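Local coordinates for protein AvrRpt2 (Erwinia amylovora, PDB 6HQZ) that probably cleaves host plant proteins as a papain-like cysteine protease of the C70 family, a type III effector delivered by the fire blight bacterium, at residues V70-S75 / H147-S152; R76-N81 / D135-R140; I93-Q98 / Q139-R144. One frame throughout, in Å; residues are numbered along the deposited sequence. Where two conformers were deposited one is given.

Interaction 1 (V70-S75 / H147-S152); sequences VSLPES and HAMLYS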
loop_
_atom_site.group_PDB
_atom_site.type_symbol
_atom_site.label_atom_id
_atom_site.label_comp_id
_atom_site.label_asym_id
_atom_site.label_seq_id
_atom_site.Cartn_x
_atom_site.Cartn_y
_atom_site.Cartn_z
ATOM N N VAL A 70 -5.080 5.249 12.850
ATOM C CA VAL A 70 -4.273 4.066 12.603
ATOM C C VAL A 70 -3.955 3.380 13.932
ATOM O O VAL A 70 -3.491 4.051 14.853
ATOM C CB VAL A 70 -2.937 4.505 11.989
ATOM C CG1 VAL A 70 -2.022 3.280 11.831
ATOM C CG2 VAL A 70 -3.131 5.225 10.664
ATOM N N SER A 71 -4.153 2.062 14.026
ATOM C CA SER A 71 -3.781 1.290 15.193
ATOM C C SER A 71 -2.304 1.257 15.316
ATOM O O SER A 71 -1.604 0.745 14.433
ATOM C CB SER A 71 -4.245 -0.160 15.099
ATOM O OG SER A 71 -5.628 -0.154 15.155
ATOM N N LEU A 72 -1.823 1.829 16.408
ATOM C CA LEU A 72 -0.414 1.942 16.650
ATOM C C LEU A 72 0.228 0.655 17.100
ATOM O O LEU A 72 -0.276 -0.020 17.993
ATOM C CB LEU A 72 -0.149 3.031 17.696
ATOM C CG LEU A 72 -0.644 4.413 17.235
ATOM C CD1 LEU A 72 -0.357 5.428 18.341
ATOM C CD2 LEU A 72 0.016 4.895 15.940
ATOM N N PRO A 73 1.396 0.347 16.566
ATOM C CA PRO A 73 2.055 -0.890 16.996
ATOM C C PRO A 73 2.625 -0.824 18.425
ATOM O O PRO A 73 3.120 0.220 18.886
ATOM C CB PRO A 73 3.199 -1.020 15.981
ATOM C CG PRO A 73 3.439 0.354 15.503
ATOM C CD PRO A 73 2.124 1.003 15.473
ATOM N N GLU A 74 2.562 -1.958 19.090
ATOM C CA GLU A 74 2.991 -2.111 20.473
ATOM C C GLU A 74 4.449 -1.787 20.615
ATOM O O GLU A 74 4.873 -1.291 21.646
ATOM C CB GLU A 74 2.782 -3.551 20.953
ATOM C CG GLU A 74 1.649 -3.764 21.911
ATOM C CD GLU A 74 1.547 -5.232 22.388
ATOM O OE1 GLU A 74 2.544 -5.826 22.951
ATOM O OE2 GLU A 74 0.423 -5.789 22.223
ATOM N N SER A 75 5.214 -2.081 19.557
ATOM C CA SER A 75 6.653 -1.943 19.547
ATOM C C SER A 75 7.059 -0.470 19.502
ATOM O O SER A 75 8.224 -0.163 19.659
ATOM C CB SER A 75 7.182 -2.607 18.268
ATOM O OG SER A 75 6.566 -1.941 17.148
ATOM N N HIS A 147 -4.686 8.547 18.774
ATOM C CA HIS A 147 -5.064 9.365 17.606
ATOM C C HIS A 147 -3.882 10.071 17.006
ATOM O O HIS A 147 -4.043 11.081 16.359
ATOM C CB HIS A 147 -6.186 10.349 17.919
ATOM C CG HIS A 147 -5.996 11.127 19.182
ATOM N ND1 HIS A 147 -6.464 10.690 20.398
ATOM C CD2 HIS A 147 -5.386 12.317 19.416
ATOM C CE1 HIS A 147 -6.152 11.578 21.330
ATOM N NE2 HIS A 147 -5.464 12.556 20.763
ATOM N N ALA A 148 -2.702 9.500 17.207
ATOM C CA ALA A 148 -1.457 10.021 16.715
ATOM C C ALA A 148 -1.463 10.207 15.185
ATOM O O ALA A 148 -0.826 11.151 14.700
ATOM C CB ALA A 148 -0.302 9.146 17.170
ATOM N N MET A 149 -2.182 9.329 14.454
ATOM C CA MET A 149 -2.125 9.273 12.992
ATOM C C MET A 149 -3.559 9.126 12.527
ATOM O O MET A 149 -4.191 8.093 12.832
ATOM C CB MET A 149 -1.315 8.037 12.585
ATOM C CG MET A 149 0.225 8.227 12.768
ATOM S SD MET A 149 1.044 6.666 12.520
ATOM C CE MET A 149 0.890 6.469 10.791
ATOM N N LEU A 150 -4.082 10.164 11.861
ATOM C CA LEU A 150 -5.434 10.212 11.408
ATOM C C LEU A 150 -5.505 10.193 9.889
ATOM O O LEU A 150 -4.643 10.745 9.188
ATOM C CB LEU A 150 -6.173 11.441 11.921
ATOM C CG LEU A 150 -6.448 11.515 13.418
ATOM C CD1 LEU A 150 -7.161 12.821 13.749
ATOM C CD2 LEU A 150 -7.300 10.360 13.936
ATOM N N TYR A 151 -6.575 9.575 9.395
ATOM C CA TYR A 151 -6.805 9.516 7.945
ATOM C C TYR A 151 -8.257 9.718 7.611
ATOM O O TYR A 151 -9.127 9.621 8.516
ATOM C CB TYR A 151 -6.254 8.201 7.373
ATOM C CG TYR A 151 -6.952 6.925 7.844
ATOM C CD1 TYR A 151 -8.070 6.411 7.157
ATOM C CD2 TYR A 151 -6.455 6.202 8.947
ATOM C CE1 TYR A 151 -8.701 5.243 7.594
ATOM C CE2 TYR A 151 -7.061 5.038 9.371
ATOM C CZ TYR A 151 -8.178 4.583 8.709
ATOM O OH TYR A 151 -8.706 3.451 9.167
ATOM N N SER A 152 -8.515 9.938 6.303
ATOM C CA SER A 152 -9.845 10.183 5.786
ATOM C C SER A 152 -10.597 8.885 5.533
ATOM O O SER A 152 -10.087 7.999 4.892
ATOM C CB SER A 152 -9.847 10.933 4.430
ATOM O OG SER A 152 -11.203 11.293 4.104
HETATM O O HOH W 1 -2.904 6.706 15.425
#
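The backbones of 70-75 and 147-152 meet through a single direct hydrogen bond, Val-70 N to Met-149 O at 3.0 Å and 165°, which enters almost head-on to the carbonyl. Beyond it the two chains diverge, and a water takes up the next link: it accepts from Met-149 N at 2.9 Å and lies 2.8 Å from Val-70 O, to which it may donate. Toward 147-152, Val-70 packs chiefly through one branch. CG2 is placed anti to the carbonyl carbon, on the side of the backbone N, a placement that brings it to Met-149 CB (3.9 Å) and to Tyr-151 CD2 (3.9 Å). The valine methyl meets the tyrosine ring obliquely, and the same phenol stacks on His-90 elsewhere in the chain. Met-149 and Tyr-151 lie on strand 149-152 of the antiparallel sheet of the papain-like protease fold, and Val-70 follows directly on strand 67-69. That strand is the sheet's outermost member on this side and pairs with 149-152, where Tyr-151 and Ala-68 share backbone hydrogen bonding; from Val-70 onward the chain leaves the sheet on its way to helix 80-90. Leu-72 is the second apolar residue to reach back. Its two methyls part company: CD1 lies 3.9 Å from Ala-148 CB, whereas CD2 lies 4.0 Å from Met-149 SD, with the leucine and methionine chains running at a slant to each other. Ile-93, Leu-83 and Phe-78 also touch the Met-149 side chain, which is buried between the sheet and helix 80-90.

Interaction 2 (R76-N81 / D135-R140); sequences RQFSAN and DSFNQR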
loop_
_atom_site.group_PDB
_atom_site.type_symbol
_atom_site.label_atom_id
_atom_site.label_comp_id
_atom_site.label_asym_id
_atom_site.label_seq_id
_atom_site.Cartn_x
_atom_site.Cartn_y
_atom_site.Cartn_z
ATOM N N ARG A 76 6.112 0.436 19.234
ATOM C CA ARG A 76 6.426 1.854 19.031
ATOM C C ARG A 76 7.445 2.079 17.921
ATOM O O ARG A 76 8.338 2.930 18.053
ATOM C CB ARG A 76 6.972 2.487 20.301
ATOM C CG ARG A 76 6.169 2.291 21.553
ATOM C CD ARG A 76 5.134 3.352 21.684
ATOM N NE ARG A 76 4.956 3.969 23.013
ATOM C CZ ARG A 76 5.678 4.969 23.535
ATOM N NH1 ARG A 76 6.797 5.443 23.007
ATOM N NH2 ARG A 76 5.258 5.477 24.651
ATOM N N GLN A 77 7.327 1.321 16.835
ATOM C CA GLN A 77 8.173 1.501 15.677
ATOM C C GLN A 77 7.411 1.046 14.396
ATOM O O GLN A 77 6.831 -0.010 14.386
ATOM C CB GLN A 77 9.372 0.604 15.878
ATOM C CG GLN A 77 10.639 0.988 15.190
ATOM C CD GLN A 77 11.807 0.244 15.816
ATOM O OE1 GLN A 77 12.592 0.809 16.613
ATOM N NE2 GLN A 77 11.898 -1.032 15.515
ATOM N N PHE A 78 7.429 1.838 13.337
ATOM C CA PHE A 78 6.970 1.469 12.011
ATOM C C PHE A 78 8.149 1.187 11.106
ATOM O O PHE A 78 9.192 1.865 11.161
ATOM C CB PHE A 78 6.153 2.604 11.350
ATOM C CG PHE A 78 4.799 2.805 11.927
ATOM C CD1 PHE A 78 3.777 1.995 11.589
ATOM C CD2 PHE A 78 4.552 3.842 12.815
ATOM C CE1 PHE A 78 2.529 2.156 12.141
ATOM C CE2 PHE A 78 3.319 4.018 13.373
ATOM C CZ PHE A 78 2.299 3.221 13.001
ATOM N N SER A 79 7.939 0.258 10.179
ATOM C CA SER A 79 8.867 0.078 9.080
ATOM C C SER A 79 8.463 0.972 7.908
ATOM O O SER A 79 7.284 1.385 7.761
ATOM C CB SER A 79 8.886 -1.373 8.644
ATOM O OG SER A 79 7.595 -1.741 8.204
ATOM N N ALA A 80 9.452 1.253 7.062
ATOM C CA ALA A 80 9.206 1.864 5.741
ATOM C C ALA A 80 8.092 1.141 5.000
ATOM O O ALA A 80 7.154 1.801 4.530
ATOM C CB ALA A 80 10.492 1.894 4.896
ATOM N N ASN A 81 8.160 -0.187 4.905
ATOM C CA ASN A 81 7.106 -0.915 4.192
ATOM C C ASN A 81 5.735 -0.747 4.852
ATOM O O ASN A 81 4.733 -0.579 4.167
ATOM C CB ASN A 81 7.409 -2.411 4.076
ATOM C CG ASN A 81 8.518 -2.713 3.100
ATOM O OD1 ASN A 81 8.827 -1.927 2.207
ATOM N ND2 ASN A 81 9.135 -3.841 3.279
ATOM N N ASP A 135 13.820 7.049 11.393
ATOM C CA ASP A 135 14.170 6.933 12.821
ATOM C C ASP A 135 13.562 8.121 13.596
ATOM O O ASP A 135 13.084 7.951 14.708
ATOM C CB ASP A 135 15.695 6.848 13.060
ATOM C CG ASP A 135 16.083 6.753 14.570
ATOM O OD1 ASP A 135 16.048 5.662 15.186
ATOM O OD2 ASP A 135 16.469 7.792 15.139
ATOM N N SER A 136 13.625 9.314 13.029
ATOM C CA SER A 136 13.038 10.531 13.670
ATOM C C SER A 136 11.537 10.472 13.835
ATOM O O SER A 136 11.008 10.804 14.873
ATOM C CB SER A 136 13.418 11.783 12.893
ATOM O OG SER A 136 14.787 12.013 13.046
ATOM N N PHE A 137 10.833 10.024 12.814
ATOM C CA PHE A 137 9.430 9.851 12.887
ATOM C C PHE A 137 9.016 8.902 14.011
ATOM O O PHE A 137 8.138 9.210 14.828
ATOM C CB PHE A 137 8.910 9.392 11.539
ATOM C CG PHE A 137 7.471 9.033 11.576
ATOM C CD1 PHE A 137 6.519 10.007 11.438
ATOM C CD2 PHE A 137 7.100 7.687 11.697
ATOM C CE1 PHE A 137 5.173 9.635 11.446
ATOM C CE2 PHE A 137 5.787 7.331 11.771
ATOM C CZ PHE A 137 4.835 8.291 11.579
ATOM N N ASN A 138 9.680 7.758 14.069
ATOM C CA ASN A 138 9.412 6.850 15.148
ATOM C C ASN A 138 9.742 7.400 16.558
ATOM O O ASN A 138 9.061 7.107 17.555
ATOM C CB ASN A 138 10.147 5.508 14.930
ATOM C CG ASN A 138 9.500 4.672 13.855
ATOM O OD1 ASN A 138 8.269 4.516 13.826
ATOM N ND2 ASN A 138 10.342 4.044 12.998
ATOM N N GLN A 139 10.803 8.144 16.633
ATOM C CA GLN A 139 11.184 8.734 17.937
ATOM C C GLN A 139 10.198 9.789 18.402
ATOM O O GLN A 139 9.952 9.900 19.594
ATOM C CB GLN A 139 12.517 9.414 17.837
ATOM C CG GLN A 139 12.950 10.083 19.147
ATOM C CD GLN A 139 14.237 10.862 18.926
ATOM O OE1 GLN A 139 14.966 10.603 17.954
ATOM N NE2 GLN A 139 14.521 11.826 19.815
ATOM N N ARG A 140 9.631 10.516 17.448
ATOM C CA ARG A 140 8.904 11.766 17.774
ATOM C C ARG A 140 7.426 11.710 17.595
ATOM O O ARG A 140 6.748 12.606 18.043
ATOM C CB ARG A 140 9.483 12.895 16.932
ATOM C CG ARG A 140 10.965 13.073 17.187
ATOM C CD ARG A 140 11.554 14.219 16.408
ATOM N NE ARG A 140 12.904 14.461 16.917
ATOM C CZ ARG A 140 13.147 15.028 18.098
ATOM N NH1 ARG A 140 12.135 15.487 18.867
ATOM N NH2 ARG A 140 14.392 15.140 18.523
HETATM O O HOH W 2 9.459 5.016 19.236
#
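Asn-138 lays its side-chain amide against the backbone of Phe-78 and grips it at both ends. Phe-78 N donates to Asn-138 OD1 at 2.8 Å, a nearly straight bond (173°) whose donor stands above the plane of the asparagine carbonyl. Asn-138 ND2 returns a bond of 3.1 Å to Phe-78 O, this time close to the plane of its own amide and on a lone pair of the acceptor. Because CG is turned to the backbone-N side of Asn-138 (chi1 -74°), the amide projects from the helix onto the passing loop. Its plane is turned only 17° from that of the Phe-78 ring, and OD1 sits near the ring edge. The Gln-77 side chain crosses that of Asn-138 at about a right angle, its CG 3.8 Å from Asn-138 ND2. Deeper in, Phe-78 CD2 comes to 3.8 Å from Phe-137 CE2, at the edge of the Phe-137 ring. At the outer side a water donates to both Arg-76 O and Asn-138 O. The loop is thereby fastened to helix 134-140 just before Ser-79, whose OG caps Glu-82 N at the start of helix 80-90; Leu-83 of that helix touches both phenylalanines, and Phe-137 meets Phe-95 of strand 93-98 edge-to-face.

Interaction 3 (I93-Q98 / Q139-R144); sequences IMFGWQ and QRLAWR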
loop_
_atom_site.group_PDB
_atom_site.type_symbol
_atom_site.label_atom_id
_atom_site.label_comp_id
_atom_site.label_asym_id
_atom_site.label_seq_id
_atom_site.Cartn_x
_atom_site.Cartn_y
_atom_site.Cartn_z
ATOM N N ILE A 93 -2.028 10.758 5.615
ATOM C CA ILE A 93 -2.228 10.516 7.045
ATOM C C ILE A 93 -1.630 11.709 7.832
ATOM O O ILE A 93 -0.451 12.055 7.688
ATOM C CB ILE A 93 -1.496 9.249 7.492
ATOM C CG1 ILE A 93 -2.066 8.029 6.843
ATOM C CG2 ILE A 93 -1.558 9.089 9.018
ATOM C CD1 ILE A 93 -1.144 6.830 6.884
ATOM N N MET A 94 -2.476 12.337 8.625
ATOM C CA MET A 94 -1.989 13.443 9.456
ATOM C C MET A 94 -1.520 12.928 10.810
ATOM O O MET A 94 -2.261 12.198 11.500
ATOM C CB MET A 94 -2.990 14.557 9.635
ATOM C CG MET A 94 -4.315 14.264 10.189
ATOM S SD MET A 94 -5.351 15.773 10.128
ATOM C CE MET A 94 -6.211 15.555 11.668
ATOM N N PHE A 95 -0.307 13.345 11.151
ATOM C CA PHE A 95 0.389 12.872 12.350
ATOM C C PHE A 95 0.856 14.017 13.231
ATOM O O PHE A 95 1.319 15.096 12.791
ATOM C CB PHE A 95 1.569 11.933 12.009
ATOM C CG PHE A 95 2.720 12.573 11.328
ATOM C CD1 PHE A 95 2.691 12.727 9.963
ATOM C CD2 PHE A 95 3.860 12.932 12.001
ATOM C CE1 PHE A 95 3.765 13.250 9.277
ATOM C CE2 PHE A 95 4.959 13.429 11.317
ATOM C CZ PHE A 95 4.900 13.616 9.966
ATOM N N GLY A 96 0.758 13.716 14.525
ATOM C CA GLY A 96 1.236 14.573 15.602
ATOM C C GLY A 96 2.611 14.153 15.987
ATOM O O GLY A 96 2.843 12.966 16.174
ATOM N N TRP A 97 3.523 15.119 16.167
ATOM C CA TRP A 97 4.906 14.800 16.540
ATOM C C TRP A 97 5.569 15.899 17.280
ATOM O O TRP A 97 5.149 17.042 17.226
ATOM C CB TRP A 97 5.741 14.435 15.312
ATOM C CG TRP A 97 5.926 15.526 14.319
ATOM C CD1 TRP A 97 5.004 16.033 13.438
ATOM C CD2 TRP A 97 7.171 16.214 14.031
ATOM N NE1 TRP A 97 5.601 16.977 12.640
ATOM C CE2 TRP A 97 6.926 17.063 12.939
ATOM C CE3 TRP A 97 8.464 16.117 14.532
ATOM C CZ2 TRP A 97 7.892 17.860 12.409
ATOM C CZ3 TRP A 97 9.470 16.894 13.958
ATOM C CH2 TRP A 97 9.166 17.777 12.925
ATOM N N GLN A 98 6.593 15.550 18.040
ATOM C CA GLN A 98 7.223 16.490 18.904
ATOM C C GLN A 98 8.594 16.894 18.343
ATOM O O GLN A 98 9.435 16.029 18.068
ATOM C CB GLN A 98 7.326 15.955 20.339
ATOM C CG GLN A 98 7.802 16.986 21.348
ATOM C CD GLN A 98 7.892 16.464 22.776
ATOM O OE1 GLN A 98 8.104 15.287 22.989
ATOM N NE2 GLN A 98 7.695 17.348 23.742
ATOM N N GLN A 139 10.803 8.144 16.633
ATOM C CA GLN A 139 11.184 8.734 17.937
ATOM C C GLN A 139 10.198 9.789 18.402
ATOM O O GLN A 139 9.952 9.900 19.594
ATOM C CB GLN A 139 12.517 9.414 17.837
ATOM C CG GLN A 139 12.950 10.083 19.147
ATOM C CD GLN A 139 14.237 10.862 18.926
ATOM O OE1 GLN A 139 14.966 10.603 17.954
ATOM N NE2 GLN A 139 14.521 11.826 19.815
ATOM N N ARG A 140 9.631 10.516 17.448
ATOM C CA ARG A 140 8.904 11.766 17.774
ATOM C C ARG A 140 7.426 11.710 17.595
ATOM O O ARG A 140 6.748 12.606 18.043
ATOM C CB ARG A 140 9.483 12.895 16.932
ATOM C CG ARG A 140 10.965 13.073 17.187
ATOM C CD ARG A 140 11.554 14.219 16.408
ATOM N NE ARG A 140 12.904 14.461 16.917
ATOM C CZ ARG A 140 13.147 15.028 18.098
ATOM N NH1 ARG A 140 12.135 15.487 18.867
ATOM N NH2 ARG A 140 14.392 15.140 18.523
ATOM N N LEU A 141 6.902 10.625 17.028
ATOM C CA LEU A 141 5.474 10.461 16.889
ATOM C C LEU A 141 4.777 10.465 18.231
ATOM O O LEU A 141 5.374 10.048 19.265
ATOM C CB LEU A 141 5.151 9.118 16.183
ATOM C CG LEU A 141 3.697 8.836 15.870
ATOM C CD1 LEU A 141 3.065 9.784 14.852
ATOM C CD2 LEU A 141 3.587 7.400 15.350
ATOM N N ALA A 142 3.563 10.985 18.242
ATOM C CA ALA A 142 2.753 11.018 19.468
ATOM C C ALA A 142 2.223 9.652 19.957
ATOM O O ALA A 142 1.060 9.513 20.158
ATOM C CB ALA A 142 1.595 11.980 19.275
ATOM N N TRP A 143 3.121 8.753 20.295
ATOM C CA TRP A 143 2.795 7.380 20.703
ATOM C C TRP A 143 1.860 7.292 21.880
ATOM O O TRP A 143 1.144 6.328 22.011
ATOM C CB TRP A 143 4.064 6.627 21.025
ATOM C CG TRP A 143 4.905 6.412 19.878
ATOM C CD1 TRP A 143 6.034 7.053 19.579
ATOM C CD2 TRP A 143 4.676 5.479 18.833
ATOM N NE1 TRP A 143 6.563 6.571 18.418
ATOM C CE2 TRP A 143 5.734 5.614 17.922
ATOM C CE3 TRP A 143 3.688 4.524 18.590
ATOM C CZ2 TRP A 143 5.836 4.828 16.750
ATOM C CZ3 TRP A 143 3.810 3.698 17.447
ATOM C CH2 TRP A 143 4.864 3.886 16.532
ATOM N N ARG A 144 1.823 8.316 22.718
ATOM C CA ARG A 144 1.038 8.295 23.922
ATOM C C ARG A 144 -0.451 8.291 23.677
ATOM O O ARG A 144 -1.227 7.872 24.571
ATOM C CB ARG A 144 1.391 9.451 24.880
ATOM C CG ARG A 144 0.600 9.471 26.157
ATOM C CD ARG A 144 1.089 10.564 27.085
ATOM N NE ARG A 144 1.081 10.071 28.428
ATOM C CZ ARG A 144 1.660 10.709 29.437
ATOM N NH1 ARG A 144 2.284 11.884 29.238
ATOM N NH2 ARG A 144 1.620 10.166 30.639
#
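Arg-140 binds Gln-98 twice, once through its backbone and once through its guanidinium, although it closes a helix and Gln-98 ends a strand. Gln-98 N donates to Arg-140 O at 2.9 Å, and Arg-140 NH1 comes back to Gln-98 O, also at 2.9 Å. The side chain runs extended from CG to NE alongside that acceptor, Arg-140 CD being 3.2 Å from Gln-98 O, and the turn at the last torsion (chi4 -73°) brings NH1 back to it. The carbonyl oxygen lies near the guanidinium plane, at its edge, while NH1 sits above the plane of the carbonyl. Trp-97 presents a ring edge to the same arginine, CE3 being 4.1 Å from CD, and the two flat groups are turned 70° apart. Its indole NH goes elsewhere, to Ser-107 OG of strand 104-113. Between the chains the pairing amounts to an isolated beta bridge of Trp-97 with Leu-141, formed where the chain first leaves helix 134-140. Strand 93-98 already has 104-113 on one side and 149-152 on the other in the antiparallel sheet of this papain-like fold, so the bridge occupies the end of the strand beyond its pairing with 149-152. Its other bond, Ala-142 N to Gly-96 O, measures 3.0 Å. Ala-142 is the centre of an inverse gamma turn, and its CB rests 3.5 Å from Gly-96 O. Leu-141 starts off away from the strand, but its CD1 swings back to 3.5 Å from that same oxygen and 3.9 Å from Phe-95 CB, approaching the phenylalanine ring obliquely.

How the interactions relate
Interactions 2 and 3 both use helix 134-140 and share Gln-139 and Arg-140, their centres about 10 Å apart. Trp-143 joins them: its NE1 lies 2.7 Å from Asn-138 O, a probable hydrogen bond, and its CH2 is 3.5 Å from Phe-78 CE2. Interactions 1 and 3 have centres about 9 Å apart and meet in the sheet, where strands 149-152 and 93-98 are neighbours; Ala-148 O is 3.0 Å from Gly-96 N. Phe-78 ties interaction 2 to interaction 1, with CE2 3.6 Å from Met-149 SD. Along the chain, interactions 2 and 3 both fall within the loop that interaction 1 closes.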